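Local coordinates for protein tryptophan synthase alpha chain (PDB 6V82) that probably cleaves indoleglycerol phosphate to indole and glyceraldehyde 3-phosphate by a retro-aldol reaction, as part of the last step of tryptophan biosynthesis, at residues 3-7 / 88-93; 161-165 / 196-200; 191-195 / 219-223. One frame throughout, in Å; residues are numbered along the deposited sequence.

Interaction 1: 3-7 / 88-93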
ATOM      1  N   LYS A   3       1.082 -54.911  32.291  1.00 73.26           N
ATOM      2  CA  LYS A   3       0.055 -55.403  31.382  1.00 60.55           C
ATOM      3  C   LYS A   3       0.486 -55.283  29.934  1.00 59.13           C
ATOM      4  O   LYS A   3       0.163 -56.151  29.116  1.00 56.14           O
ATOM      5  CB  LYS A   3      -1.261 -54.647  31.594  1.00 51.92           C
ATOM      6  CG  LYS A   3      -2.427 -55.175  30.774  1.00 47.29           C
ATOM      7  CD  LYS A   3      -3.787 -54.782  31.361  1.00 46.55           C
ATOM      8  CE  LYS A   3      -4.221 -55.729  32.467  1.00 57.31           C
ATOM      9  NZ  LYS A   3      -5.539 -55.327  33.047  1.00 64.33           N
ATOM     10  N   LEU A   4       1.218 -54.216  29.608  1.00 56.84           N
ATOM     11  CA  LEU A   4       1.897 -54.148  28.322  1.00 51.19           C
ATOM     12  C   LEU A   4       2.993 -55.198  28.228  1.00 56.37           C
ATOM     13  O   LEU A   4       3.121 -55.878  27.204  1.00 57.72           O
ATOM     14  CB  LEU A   4       2.478 -52.757  28.112  1.00 42.10           C
ATOM     15  CG  LEU A   4       1.456 -51.730  27.653  1.00 36.16           C
ATOM     16  CD1 LEU A   4       1.988 -50.335  27.927  1.00 34.34           C
ATOM     17  CD2 LEU A   4       1.132 -51.923  26.170  1.00 30.73           C
ATOM     18  N   THR A   5       3.793 -55.344  29.286  1.00 61.68           N
ATOM     19  CA  THR A   5       4.862 -56.338  29.261  1.00 68.05           C
ATOM     20  C   THR A   5       4.298 -57.741  29.072  1.00 65.88           C
ATOM     21  O   THR A   5       4.893 -58.566  28.368  1.00 65.52           O
ATOM     22  CB  THR A   5       5.698 -56.254  30.540  1.00 73.59           C
ATOM     23  OG1 THR A   5       4.961 -56.803  31.639  1.00 75.77           O
ATOM     24  CG2 THR A   5       6.049 -54.805  30.846  1.00 74.91           C
ATOM     25  N   GLN A   6       3.140 -58.025  29.675  1.00 64.79           N
ATOM     26  CA  GLN A   6       2.503 -59.323  29.477  1.00 67.42           C
ATOM     27  C   GLN A   6       2.152 -59.541  28.011  1.00 62.31           C
ATOM     28  O   GLN A   6       2.457 -60.593  27.441  1.00 67.57           O
ATOM     29  CB  GLN A   6       1.252 -59.450  30.353  1.00 72.17           C
ATOM     30  CG  GLN A   6       1.511 -59.973  31.765  1.00 80.48           C
ATOM     31  CD  GLN A   6       2.050 -61.401  31.786  1.00 88.45           C
ATOM     32  OE1 GLN A   6       3.230 -61.629  32.069  1.00 90.12           O
ATOM     33  NE2 GLN A   6       1.182 -62.371  31.500  1.00 89.47           N
ATOM     34  N   VAL A   7       1.528 -58.546  27.372  1.00 53.32           N
ATOM     35  CA  VAL A   7       0.995 -58.769  26.032  1.00 42.07           C
ATOM     36  C   VAL A   7       2.113 -58.989  25.020  1.00 44.91           C
ATOM     37  O   VAL A   7       1.914 -59.679  24.013  1.00 50.63           O
ATOM     38  CB  VAL A   7       0.064 -57.612  25.617  1.00 39.16           C
ATOM     39  CG1 VAL A   7       0.847 -56.370  25.246  1.00 33.63           C
ATOM     40  CG2 VAL A   7      -0.815 -58.043  24.460  1.00 43.66           C
ATOM     41  N   GLN A  88     -10.915 -56.522  29.990  1.00 32.80           N
ATOM     42  CA  GLN A  88      -9.953 -56.047  30.976  1.00 38.71           C
ATOM     43  C   GLN A  88      -8.557 -56.647  30.783  1.00 42.93           C
ATOM     44  O   GLN A  88      -7.726 -56.586  31.693  1.00 46.75           O
ATOM     45  CB  GLN A  88     -10.492 -56.327  32.381  1.00 37.48           C
ATOM     46  CG  GLN A  88     -11.627 -55.370  32.766  1.00 36.10           C
ATOM     47  CD  GLN A  88     -12.453 -55.846  33.959  1.00 46.13           C
ATOM     48  OE1 GLN A  88     -11.907 -56.236  34.993  1.00 48.31           O
ATOM     49  NE2 GLN A  88     -13.782 -55.808  33.818  1.00 45.43           N
ATOM     50  N   GLU A  89      -8.276 -57.202  29.605  1.00 40.03           N
ATOM     51  CA  GLU A  89      -6.976 -57.771  29.251  1.00 40.63           C
ATOM     52  C   GLU A  89      -6.203 -56.915  28.257  1.00 37.51           C
ATOM     53  O   GLU A  89      -5.000 -56.718  28.424  1.00 41.11           O
ATOM     54  CB  GLU A  89      -7.172 -59.170  28.655  1.00 45.20           C
ATOM     55  CG  GLU A  89      -6.199 -60.245  29.119  1.00 63.01           C
ATOM     56  CD  GLU A  89      -6.669 -61.663  28.724  1.00 76.12           C
ATOM     57  OE1 GLU A  89      -6.879 -62.521  29.628  1.00 76.93           O
ATOM     58  OE2 GLU A  89      -6.846 -61.907  27.502  1.00 75.98           O
ATOM     59  N   VAL A  90      -6.874 -56.415  27.223  1.00 30.15           N
ATOM     60  CA  VAL A  90      -6.284 -55.613  26.156  1.00 30.43           C
ATOM     61  C   VAL A  90      -5.646 -54.346  26.712  1.00 33.20           C
ATOM     62  O   VAL A  90      -6.330 -53.533  27.349  1.00 32.11           O
ATOM     63  CB  VAL A  90      -7.340 -55.258  25.101  1.00 33.05           C
ATOM     64  CG1 VAL A  90      -6.776 -54.276  24.116  1.00 30.29           C
ATOM     65  CG2 VAL A  90      -7.801 -56.523  24.382  1.00 37.46           C
ATOM     66  N   PRO A  91      -4.348 -54.144  26.498  1.00 37.39           N
ATOM     67  CA  PRO A  91      -3.703 -52.897  26.935  1.00 31.36           C
ATOM     68  C   PRO A  91      -4.291 -51.676  26.241  1.00 30.64           C
ATOM     69  O   PRO A  91      -4.642 -51.727  25.061  1.00 36.02           O
ATOM     70  CB  PRO A  91      -2.239 -53.105  26.540  1.00 25.29           C
ATOM     71  CG  PRO A  91      -2.073 -54.587  26.500  1.00 30.28           C
ATOM     72  CD  PRO A  91      -3.379 -55.141  26.021  1.00 27.26           C
ATOM     73  N   LEU A  92      -4.394 -50.568  26.987  1.00 28.40           N
ATOM     74  CA  LEU A  92      -4.857 -49.282  26.462  1.00 28.90           C
ATOM     75  C   LEU A  92      -3.747 -48.249  26.592  1.00 31.88           C
ATOM     76  O   LEU A  92      -3.277 -47.979  27.704  1.00 39.78           O
ATOM     77  CB  LEU A  92      -6.101 -48.789  27.198  1.00 34.70           C
ATOM     78  CG  LEU A  92      -7.328 -49.695  27.118  1.00 35.99           C
ATOM     79  CD1 LEU A  92      -8.455 -49.160  27.982  1.00 32.13           C
ATOM     80  CD2 LEU A  92      -7.771 -49.816  25.683  1.00 30.65           C
ATOM     81  N   ILE A  93      -3.334 -47.684  25.459  1.00 28.66           N
ATOM     82  CA  ILE A  93      -2.384 -46.576  25.399  1.00 24.23           C
ATOM     83  C   ILE A  93      -3.181 -45.292  25.227  1.00 27.41           C
ATOM     84  O   ILE A  93      -3.942 -45.153  24.259  1.00 25.87           O
ATOM     85  CB  ILE A  93      -1.393 -46.736  24.233  1.00 28.81           C
ATOM     86  CG1 ILE A  93      -0.717 -48.105  24.234  1.00 33.72           C
ATOM     87  CG2 ILE A  93      -0.359 -45.637  24.280  1.00 30.52           C
ATOM     88  CD1 ILE A  93      -0.155 -48.483  25.580  1.00 42.59           C
TER
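Lys3 NZ donates a hydrogen bond of 2.9 Å to Gln88 O, the one polar link between the start of the chain and the loop that leads into strand 92-96. The ammonium nitrogen approaches tilted 28° from the plane of that carbonyl. A side chain with CG opposite the backbone N (chi1 -175°) and a bend at chi3 carries it there, and on the way Lys3 CD passes Glu89 O at 3.7 Å. The apolar part centres on Pro91, whose ring receives two residues of helix 4-7. Leu4 lays CD2 against Pro91 CB at 3.6 Å, while Val7 reaches toward the ring, CG1 touching Pro91 CG at the same 3.6 Å. Both methyls of Leu4, CD1 and CD2, lie 3.7 Å from Ile93 CD1, the two side chains crossing at about a right angle. Leu4 also rests on Asp147, Ile149 and Phe171, and Val7 on Ile42, placing the short helix across the amino-terminal end of the barrel strands. Ile93 in turn touches Glu44, a predicted proton acceptor. The chemistry is therefore divided by depth: methyl and ring carbons make the inner part of the contact, where Leu4, Pro91 and Ile93 are buried, whereas the lysine, nearer the surface, ties the helix to a peptide oxygen at the margin of this apolar patch.

Interaction 2: 161-165 / 196-200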
ATOM      1  N   MET A 161      19.193 -41.325  24.781  1.00 86.19           N
ATOM      2  CA  MET A 161      19.308 -42.758  25.042  1.00 79.09           C
ATOM      3  C   MET A 161      19.368 -43.075  26.526  1.00 75.19           C
ATOM      4  O   MET A 161      18.679 -43.979  27.010  1.00 74.04           O
ATOM      5  CB  MET A 161      20.553 -43.300  24.341  1.00 86.10           C
ATOM      6  CG  MET A 161      20.441 -43.344  22.839  1.00 90.73           C
ATOM      7  SD  MET A 161      19.017 -44.332  22.345  1.00 89.29           S
ATOM      8  CE  MET A 161      19.747 -45.375  21.079  1.00 88.88           C
ATOM      9  N   SER A 162      20.193 -42.327  27.262  1.00 75.52           N
ATOM     10  CA  SER A 162      20.234 -42.448  28.713  1.00 74.11           C
ATOM     11  C   SER A 162      18.896 -42.075  29.329  1.00 78.19           C
ATOM     12  O   SER A 162      18.258 -42.891  30.003  1.00 77.08           O
ATOM     13  CB  SER A 162      21.337 -41.561  29.283  1.00 73.79           C
ATOM     14  OG  SER A 162      22.555 -41.795  28.615  1.00 81.07           O
ATOM     15  N   LEU A 163      18.455 -40.831  29.119  1.00 87.84           N
ATOM     16  CA  LEU A 163      17.229 -40.391  29.774  1.00 89.56           C
ATOM     17  C   LEU A 163      15.995 -41.044  29.171  1.00 83.42           C
ATOM     18  O   LEU A 163      15.016 -41.274  29.890  1.00 86.10           O
ATOM     19  CB  LEU A 163      17.106 -38.870  29.731  1.00 98.58           C
ATOM     20  CG  LEU A 163      17.565 -38.184  31.022  1.00106.88           C
ATOM     21  CD1 LEU A 163      16.923 -36.831  31.132  1.00110.24           C
ATOM     22  CD2 LEU A 163      17.249 -39.014  32.265  1.00105.13           C
ATOM     23  N   ILE A 164      16.015 -41.360  27.872  1.00 72.10           N
ATOM     24  CA  ILE A 164      14.906 -42.126  27.308  1.00 61.40           C
ATOM     25  C   ILE A 164      14.797 -43.475  28.000  1.00 64.42           C
ATOM     26  O   ILE A 164      13.699 -43.923  28.346  1.00 67.26           O
ATOM     27  CB  ILE A 164      15.056 -42.283  25.785  1.00 54.91           C
ATOM     28  CG1 ILE A 164      15.020 -40.917  25.109  1.00 56.33           C
ATOM     29  CG2 ILE A 164      13.933 -43.141  25.233  1.00 48.06           C
ATOM     30  CD1 ILE A 164      14.862 -40.980  23.607  1.00 55.39           C
ATOM     31  N   GLN A 165      15.935 -44.135  28.234  1.00 67.07           N
ATOM     32  CA  GLN A 165      15.934 -45.394  28.973  1.00 65.47           C
ATOM     33  C   GLN A 165      15.460 -45.207  30.408  1.00 71.36           C
ATOM     34  O   GLN A 165      14.855 -46.118  30.988  1.00 72.83           O
ATOM     35  CB  GLN A 165      17.334 -46.000  28.953  1.00 64.48           C
ATOM     36  CG  GLN A 165      17.453 -47.340  29.618  1.00 65.22           C
ATOM     37  CD  GLN A 165      18.816 -47.931  29.405  1.00 77.57           C
ATOM     38  OE1 GLN A 165      19.571 -47.475  28.543  1.00 82.19           O
ATOM     39  NE2 GLN A 165      19.152 -48.944  30.189  1.00 85.30           N
ATOM     40  N   GLU A 196      18.165 -54.477  21.998  1.00 83.36           N
ATOM     41  CA  GLU A 196      19.098 -54.958  23.010  1.00 91.03           C
ATOM     42  C   GLU A 196      19.574 -53.834  23.928  1.00 88.68           C
ATOM     43  O   GLU A 196      19.840 -54.081  25.110  1.00 88.26           O
ATOM     44  CB  GLU A 196      20.288 -55.663  22.349  1.00102.90           C
ATOM     45  CG  GLU A 196      20.023 -57.139  22.014  1.00109.85           C
ATOM     46  CD  GLU A 196      21.288 -57.933  21.689  1.00120.10           C
ATOM     47  OE1 GLU A 196      21.364 -58.509  20.580  1.00122.74           O
ATOM     48  OE2 GLU A 196      22.202 -57.991  22.542  1.00123.91           O
ATOM     49  N   HIS A 197      19.675 -52.602  23.418  1.00 84.82           N
ATOM     50  CA  HIS A 197      20.063 -51.478  24.269  1.00 80.83           C
ATOM     51  C   HIS A 197      19.025 -51.224  25.364  1.00 74.11           C
ATOM     52  O   HIS A 197      19.385 -50.999  26.526  1.00 74.91           O
ATOM     53  CB  HIS A 197      20.273 -50.227  23.408  1.00 82.70           C
ATOM     54  CG  HIS A 197      20.834 -49.044  24.146  1.00 87.89           C
ATOM     55  ND1 HIS A 197      20.606 -48.809  25.486  1.00 88.13           N
ATOM     56  CD2 HIS A 197      21.604 -48.016  23.715  1.00 90.97           C
ATOM     57  CE1 HIS A 197      21.212 -47.693  25.849  1.00 88.28           C
ATOM     58  NE2 HIS A 197      21.825 -47.193  24.793  1.00 91.07           N
ATOM     59  N   PHE A 198      17.736 -51.265  25.018  1.00 66.03           N
ATOM     60  CA  PHE A 198      16.689 -50.921  25.972  1.00 63.00           C
ATOM     61  C   PHE A 198      16.056 -52.118  26.664  1.00 66.96           C
ATOM     62  O   PHE A 198      15.423 -51.932  27.711  1.00 69.08           O
ATOM     63  CB  PHE A 198      15.580 -50.119  25.284  1.00 57.58           C
ATOM     64  CG  PHE A 198      15.990 -48.733  24.925  1.00 62.65           C
ATOM     65  CD1 PHE A 198      15.943 -47.721  25.868  1.00 65.58           C
ATOM     66  CD2 PHE A 198      16.441 -48.439  23.650  1.00 64.73           C
ATOM     67  CE1 PHE A 198      16.333 -46.434  25.546  1.00 69.79           C
ATOM     68  CE2 PHE A 198      16.833 -47.157  23.320  1.00 70.59           C
ATOM     69  CZ  PHE A 198      16.783 -46.151  24.270  1.00 72.72           C
ATOM     70  N   ASP A 199      16.210 -53.326  26.121  1.00 62.39           N
ATOM     71  CA  ASP A 199      15.499 -54.513  26.607  1.00 64.72           C
ATOM     72  C   ASP A 199      14.015 -54.207  26.833  1.00 62.52           C
ATOM     73  O   ASP A 199      13.461 -54.375  27.924  1.00 61.51           O
ATOM     74  CB  ASP A 199      16.154 -55.072  27.871  1.00 67.93           C
ATOM     75  CG  ASP A 199      15.731 -56.501  28.159  1.00 73.63           C
ATOM     76  OD1 ASP A 199      15.966 -57.385  27.302  1.00 75.70           O
ATOM     77  OD2 ASP A 199      15.162 -56.742  29.243  1.00 76.07           O
ATOM     78  N   LEU A 200      13.385 -53.705  25.779  1.00 57.74           N
ATOM     79  CA  LEU A 200      11.958 -53.457  25.668  1.00 50.18           C
ATOM     80  C   LEU A 200      11.578 -53.793  24.236  1.00 51.19           C
ATOM     81  O   LEU A 200      12.430 -53.728  23.342  1.00 54.56           O
ATOM     82  CB  LEU A 200      11.593 -51.991  25.971  1.00 48.42           C
ATOM     83  CG  LEU A 200      11.670 -51.410  27.389  1.00 50.77           C
ATOM     84  CD1 LEU A 200      11.393 -49.907  27.362  1.00 52.32           C
ATOM     85  CD2 LEU A 200      10.698 -52.113  28.339  1.00 43.39           C
TER
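Gln165 and Phe198 bring helix 158-167 and the end of helix 187-198 closest together, their CA atoms 6.3 Å apart, and side chains from both helices meet there. The Phe198 ring enters the contact with CG beside its own backbone N (chi1 -71°), pointing its outer carbons at one turn of the facing helix. Met161 SD sits at the rim of this ring, 3.5 Å from Phe198 CZ and 76° off the ring normal measured from the centroid, so the Met-aromatic contact is made at the edge. With bends at chi2 and chi3, the thioether brings CE near both Phe198 CE2 and His197 CD2. Next along the rim, Phe198 CE1 lies 3.6 Å from Gln165 CB and equally near Gln165 N, which is in the ring plane but already bonded to Met161 O within its helix. Ile164 CG2 adds a looser touch to Phe198 CE1 at 4.1 Å. Farther out, the extended Gln165 brings OE1 to the edge of the His197 ring, 3.2 Å from His197 CE1, with amide and imidazole planes 82° apart; the angle at ND1 is too poor for a hydrogen bond. The exposed glutamine and histidine meet at the outer margin of the contact, with Phe198 buried beside them, and Phe198 and Ile164 both continue inward to Ile152 of strand 147-153. Such contacts between successive outer helices, resting on the strands within, are the regular packing of a (beta/alpha)8 TIM barrel.

Interaction 3: 191-195 / 219-223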
ATOM      1  N   PHE A 191      16.953 -52.565  14.253  1.00 80.36           N
ATOM      2  CA  PHE A 191      16.038 -52.716  15.381  1.00 71.54           C
ATOM      3  C   PHE A 191      16.650 -53.539  16.508  1.00 77.44           C
ATOM      4  O   PHE A 191      16.339 -53.305  17.683  1.00 72.40           O
ATOM      5  CB  PHE A 191      14.730 -53.364  14.920  1.00 63.84           C
ATOM      6  CG  PHE A 191      13.674 -52.382  14.506  1.00 59.39           C
ATOM      7  CD1 PHE A 191      12.454 -52.337  15.168  1.00 55.26           C
ATOM      8  CD2 PHE A 191      13.896 -51.502  13.464  1.00 56.97           C
ATOM      9  CE1 PHE A 191      11.476 -51.430  14.791  1.00 50.40           C
ATOM     10  CE2 PHE A 191      12.919 -50.593  13.081  1.00 56.01           C
ATOM     11  CZ  PHE A 191      11.711 -50.555  13.746  1.00 50.67           C
ATOM     12  N   ARG A 192      17.504 -54.512  16.174  1.00 85.85           N
ATOM     13  CA  ARG A 192      18.068 -55.384  17.201  1.00 87.56           C
ATOM     14  C   ARG A 192      18.983 -54.613  18.142  1.00 82.42           C
ATOM     15  O   ARG A 192      18.937 -54.816  19.362  1.00 79.31           O
ATOM     16  CB  ARG A 192      18.826 -56.544  16.556  1.00 95.95           C
ATOM     17  CG  ARG A 192      19.660 -57.371  17.537  1.00100.78           C
ATOM     18  CD  ARG A 192      20.646 -58.265  16.800  1.00109.02           C
ATOM     19  NE  ARG A 192      22.010 -58.122  17.310  1.00115.51           N
ATOM     20  CZ  ARG A 192      22.859 -57.165  16.938  1.00118.64           C
ATOM     21  NH1 ARG A 192      22.495 -56.247  16.052  1.00118.06           N
ATOM     22  NH2 ARG A 192      24.080 -57.122  17.458  1.00121.84           N
ATOM     23  N   LYS A 193      19.824 -53.731  17.597  1.00 81.98           N
ATOM     24  CA  LYS A 193      20.694 -52.934  18.455  1.00 82.01           C
ATOM     25  C   LYS A 193      19.873 -52.061  19.397  1.00 81.17           C
ATOM     26  O   LYS A 193      20.188 -51.959  20.590  1.00 81.60           O
ATOM     27  CB  LYS A 193      21.650 -52.092  17.607  1.00 80.32           C
ATOM     28  CG  LYS A 193      22.696 -52.926  16.860  1.00 85.62           C
ATOM     29  CD  LYS A 193      23.970 -52.135  16.579  1.00 89.57           C
ATOM     30  CE  LYS A 193      25.049 -53.028  15.997  1.00 95.81           C
ATOM     31  NZ  LYS A 193      26.364 -52.334  15.943  1.00100.77           N
ATOM     32  N   VAL A 194      18.797 -51.453  18.886  1.00 75.69           N
ATOM     33  CA  VAL A 194      17.895 -50.682  19.740  1.00 67.10           C
ATOM     34  C   VAL A 194      17.250 -51.584  20.782  1.00 69.30           C
ATOM     35  O   VAL A 194      17.262 -51.283  21.981  1.00 66.74           O
ATOM     36  CB  VAL A 194      16.836 -49.964  18.889  1.00 61.47           C
ATOM     37  CG1 VAL A 194      15.829 -49.264  19.772  1.00 53.79           C
ATOM     38  CG2 VAL A 194      17.503 -48.978  17.952  1.00 64.84           C
ATOM     39  N   ARG A 195      16.688 -52.713  20.335  1.00 73.91           N
ATOM     40  CA  ARG A 195      15.997 -53.625  21.246  1.00 69.66           C
ATOM     41  C   ARG A 195      16.925 -54.120  22.348  1.00 74.25           C
ATOM     42  O   ARG A 195      16.534 -54.171  23.519  1.00 72.05           O
ATOM     43  CB  ARG A 195      15.411 -54.802  20.463  1.00 66.22           C
ATOM     44  CG  ARG A 195      14.635 -55.807  21.311  1.00 60.84           C
ATOM     45  CD  ARG A 195      14.027 -56.932  20.462  1.00 59.43           C
ATOM     46  NE  ARG A 195      13.068 -56.425  19.482  1.00 59.55           N
ATOM     47  CZ  ARG A 195      13.317 -56.285  18.181  1.00 60.34           C
ATOM     48  NH1 ARG A 195      14.501 -56.627  17.680  1.00 61.48           N
ATOM     49  NH2 ARG A 195      12.373 -55.801  17.377  1.00 56.26           N
ATOM     50  N   ASN A 219       8.697 -58.548  10.324  1.00 60.39           N
ATOM     51  CA  ASN A 219       9.981 -59.238  10.188  1.00 66.95           C
ATOM     52  C   ASN A 219      11.017 -58.722  11.180  1.00 63.10           C
ATOM     53  O   ASN A 219      11.908 -59.473  11.594  1.00 63.83           O
ATOM     54  CB  ASN A 219      10.533 -59.072   8.770  1.00 78.20           C
ATOM     55  CG  ASN A 219       9.987 -60.093   7.796  1.00 85.23           C
ATOM     56  OD1 ASN A 219       9.806 -61.264   8.138  1.00 88.42           O
ATOM     57  ND2 ASN A 219       9.733 -59.654   6.563  1.00 86.27           N
ATOM     58  N   TYR A 220      10.936 -57.442  11.545  1.00 60.21           N
ATOM     59  CA  TYR A 220      11.940 -56.784  12.376  1.00 56.86           C
ATOM     60  C   TYR A 220      11.351 -56.035  13.558  1.00 50.74           C
ATOM     61  O   TYR A 220      12.077 -55.772  14.525  1.00 52.41           O
ATOM     62  CB  TYR A 220      12.771 -55.802  11.529  1.00 57.65           C
ATOM     63  CG  TYR A 220      11.926 -54.785  10.779  1.00 58.86           C
ATOM     64  CD1 TYR A 220      11.534 -55.006   9.465  1.00 55.65           C
ATOM     65  CD2 TYR A 220      11.501 -53.611  11.401  1.00 57.15           C
ATOM     66  CE1 TYR A 220      10.750 -54.082   8.788  1.00 56.85           C
ATOM     67  CE2 TYR A 220      10.716 -52.682  10.733  1.00 56.61           C
ATOM     68  CZ  TYR A 220      10.344 -52.921   9.430  1.00 58.57           C
ATOM     69  OH  TYR A 220       9.562 -51.993   8.775  1.00 64.22           O
ATOM     70  N   SER A 221      10.076 -55.677  13.513  1.00 47.01           N
ATOM     71  CA  SER A 221       9.401 -54.955  14.572  1.00 44.42           C
ATOM     72  C   SER A 221       8.603 -55.931  15.425  1.00 46.45           C
ATOM     73  O   SER A 221       8.158 -56.974  14.942  1.00 48.68           O
ATOM     74  CB  SER A 221       8.475 -53.890  13.982  1.00 44.36           C
ATOM     75  OG  SER A 221       7.785 -53.184  15.002  1.00 47.84           O
ATOM     76  N   ASP A 222       8.435 -55.590  16.706  1.00 42.56           N
ATOM     77  CA  ASP A 222       7.626 -56.406  17.603  1.00 44.27           C
ATOM     78  C   ASP A 222       6.131 -56.172  17.427  1.00 46.24           C
ATOM     79  O   ASP A 222       5.326 -56.911  17.997  1.00 45.26           O
ATOM     80  CB  ASP A 222       8.039 -56.144  19.052  1.00 46.49           C
ATOM     81  CG  ASP A 222       9.464 -56.577  19.326  1.00 53.14           C
ATOM     82  OD1 ASP A 222       9.760 -57.774  19.121  1.00 54.07           O
ATOM     83  OD2 ASP A 222      10.294 -55.722  19.707  1.00 54.00           O
ATOM     84  N   GLY A 223       5.744 -55.169  16.653  1.00 46.14           N
ATOM     85  CA  GLY A 223       4.350 -54.974  16.311  1.00 42.66           C
ATOM     86  C   GLY A 223       4.249 -53.928  15.228  1.00 47.57           C
ATOM     87  O   GLY A 223       5.242 -53.304  14.847  1.00 58.61           O
TER
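Arg195 leaves helix 187-198 with CB directed at the loop 219-223, and the chain runs straight out, chi1 and chi2 both near 180°, as far as CD, which comes within 4.0 Å of Asp222 OD2. A bend at chi3 then turns the guanidinium so that its edge faces the loop. NE gives a hydrogen bond of 2.9 Å to Asp222 OD2, on the syn lone pair of that oxygen. NH2 reaches the same oxygen at 3.1 Å, this time from above the carboxylate plane, so the salt bridge is a side-on grip of two nitrogens on one atom, the two flat groups standing 83° apart. NH2 also donates to Tyr220 O at 2.9 Å, again close to the guanidinium plane. Three bonds in that plane fix the rotation of the arginine tip, and since Asp222 OD2 accepts from Ile202 N as well, the carboxylate would probably be kept ionised. One turn earlier, Phe191 CD1 lies 3.5 Å from Tyr220 O, and the ring receives the edge of Tyr220 in a T-shaped pair: Tyr220 CD2 stands over the centre of one face, with planes at 66°. The tyrosine's hydroxyl goes on to Asp204. Ser221 OG donates to Gly223 O, 2.6 Å away at the start of strand 223-226, and is also bonded to Asp204 N. The contact belongs to the last part of a TIM barrel, where an outer helix is pinned to the loop that leads into the eighth strand.

All three contacts lie around the same parallel barrel but join different elements. Interaction 1 spans the start of the chain and the entry to strand 92-96, mixing a largely buried apolar patch with a lysine at its margin; it touches neither of the others. Interactions 2 and 3 share helix 187-198 and meet where Leu200 O packs on Arg195 CG, so one helix is held on two fronts, by helix 158-167 and by the loop before strand 223-226. The helix-helix front is partly buried and relies on sulfur, ring and aliphatic contacts, whereas the more enclosed helix-loop front adds a salt bridge and a bond to a peptide oxygen.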